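Local coordinates for protein mycolic acid synthase (Mycobacterium tuberculosis, PDB 1L1E) that probably converts a double bond of mycolic acid precursors into a cyclopropane ring, using S-adenosyl-L-methionine as the methylene donor, at residues A233-L236 / D237-T241. Sequence-based numbering, arbitrary orientation.
Sequences ARTL and DMWAT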
loop_
_atom_site.group_PDB
_atom_site.type_symbol
_atom_site.label_atom_id
_atom_site.label_comp_id
_atom_site.label_asym_id
_atom_site.label_seq_id
_atom_site.Cartn_x
_atom_site.Cartn_y
_atom_site.Cartn_z
ATOM N N ALA A 233 -0.416 11.949 6.108
ATOM C CA ALA A 233 -1.295 12.768 6.932
ATOM C C ALA A 233 -2.302 13.507 6.040
ATOM O O ALA A 233 -3.488 13.559 6.345
ATOM C CB ALA A 233 -0.467 13.779 7.741
ATOM N N ARG A 234 -1.831 14.059 4.927
ATOM C CA ARG A 234 -2.726 14.788 4.033
ATOM C C ARG A 234 -3.662 13.870 3.237
ATOM O O ARG A 234 -4.774 14.263 2.862
ATOM C CB ARG A 234 -1.938 15.660 3.058
ATOM C CG ARG A 234 -2.749 16.871 2.633
ATOM C CD ARG A 234 -2.831 17.046 1.146
ATOM N NE ARG A 234 -1.689 17.773 0.619
ATOM C CZ ARG A 234 -1.795 18.786 -0.231
ATOM N NH1 ARG A 234 -2.993 19.180 -0.636
ATOM N NH2 ARG A 234 -0.708 19.398 -0.682
ATOM N N THR A 235 -3.196 12.657 2.960
ATOM C CA THR A 235 -4.000 11.684 2.237
ATOM C C THR A 235 -5.177 11.345 3.150
ATOM O O THR A 235 -6.334 11.402 2.748
ATOM C CB THR A 235 -3.198 10.403 1.967
ATOM O OG1 THR A 235 -2.032 10.721 1.195
ATOM C CG2 THR A 235 -4.056 9.381 1.214
ATOM N N LEU A 236 -4.865 11.009 4.397
ATOM C CA LEU A 236 -5.882 10.661 5.375
ATOM C C LEU A 236 -6.867 11.813 5.580
ATOM O O LEU A 236 -8.069 11.582 5.689
ATOM C CB LEU A 236 -5.218 10.266 6.703
ATOM C CG LEU A 236 -4.426 8.944 6.668
ATOM C CD1 LEU A 236 -3.624 8.785 7.944
ATOM C CD2 LEU A 236 -5.382 7.766 6.494
ATOM N N ASP A 237 -6.369 13.047 5.639
ATOM C CA ASP A 237 -7.258 14.193 5.806
ATOM C C ASP A 237 -8.239 14.234 4.642
ATOM O O ASP A 237 -9.450 14.392 4.827
ATOM C CB ASP A 237 -6.474 15.515 5.830
ATOM C CG ASP A 237 -5.776 15.767 7.154
ATOM O OD1 ASP A 237 -6.272 15.283 8.195
ATOM O OD2 ASP A 237 -4.736 16.467 7.156
ATOM N N MET A 238 -7.717 14.084 3.431
ATOM C CA MET A 238 -8.573 14.128 2.260
ATOM C C MET A 238 -9.579 12.985 2.190
ATOM O O MET A 238 -10.713 13.196 1.766
ATOM C CB MET A 238 -7.725 14.210 0.991
ATOM C CG MET A 238 -6.986 15.552 0.867
ATOM S SD MET A 238 -5.979 15.726 -0.615
ATOM C CE MET A 238 -7.172 16.295 -1.776
ATOM N N TRP A 239 -9.192 11.780 2.609
ATOM C CA TRP A 239 -10.151 10.677 2.593
ATOM C C TRP A 239 -11.262 10.971 3.586
ATOM O O TRP A 239 -12.432 10.678 3.330
ATOM C CB TRP A 239 -9.495 9.342 2.968
ATOM C CG TRP A 239 -8.657 8.717 1.880
ATOM C CD1 TRP A 239 -8.783 8.900 0.529
ATOM C CD2 TRP A 239 -7.604 7.765 2.059
ATOM N NE1 TRP A 239 -7.872 8.122 -0.141
ATOM C CE2 TRP A 239 -7.135 7.414 0.775
ATOM C CE3 TRP A 239 -7.007 7.171 3.186
ATOM C CZ2 TRP A 239 -6.097 6.499 0.582
ATOM C CZ3 TRP A 239 -5.973 6.260 2.994
ATOM C CH2 TRP A 239 -5.529 5.935 1.704
ATOM N N ALA A 240 -10.894 11.555 4.727
ATOM C CA ALA A 240 -11.860 11.886 5.767
ATOM C C ALA A 240 -12.862 12.928 5.274
ATOM O O ALA A 240 -14.079 12.754 5.417
ATOM C CB ALA A 240 -11.130 12.402 7.012
ATOM N N THR A 241 -12.341 14.007 4.693
ATOM C CA THR A 241 -13.181 15.092 4.170
ATOM C C THR A 241 -14.193 14.581 3.149
ATOM O O THR A 241 -15.348 14.991 3.150
ATOM C CB THR A 241 -12.306 16.199 3.516
ATOM O OG1 THR A 241 -11.460 16.782 4.517
ATOM C CG2 THR A 241 -13.180 17.297 2.896
#
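T235 and W239, one helical turn apart, form a CH-pi contact. The methyl CG2 of T235 sits over one face of the W239 indole, 3.6 Å from the centroid of its six-membered ring. It lies 13° off the ring normal. A chi1 of -59°, measured to OG1, sets the hydroxyl beside the backbone N and leaves CG2 anti to that N. This sends the methyl along the helix toward the indole and turns OG1 back toward the preceding turn, where it bonds to H231 O. A36 N, from a distant part of the chain, is a second partner.

L236 meets the same ring from a different direction. Its CD2 comes obliquely to the benzo part, 3.7 Å from W239 CE3. On another side of the helix R234 and M238 run side by side, and R234 CD lies 3.8 Å from M238 SD. The R234 guanidinium pairs with D41 in a salt bridge and makes a cation-pi contact with F38. D237 OD2 forms a salt bridge with R274.

Four i to i+4 backbone bonds carry the alpha-helix across the two segments, including W239 N to T235 O at 2.9 Å. D237 O accepts two donors from T241, its N at 2.9 Å and its OG1 at 3.1 Å.

This is i+3 and i+4 side-chain packing within one helix of a Rossmann-like methyltransferase. The helix 229-245 follows strand 221-227, at one edge of the sheet. L236 and D237 face helix 256-274, where L236 touches A270 and C269, the probable active-site residue. The W239 ring meets F26 edge-to-face and Y33 with the planes at about 55°. Y33 probably binds S-adenosyl-L-methionine. The W239 side chain is about 7 Å from the bound S-adenosyl-L-homocysteine. M238 and W239 also pack on L45 of helix 45-58.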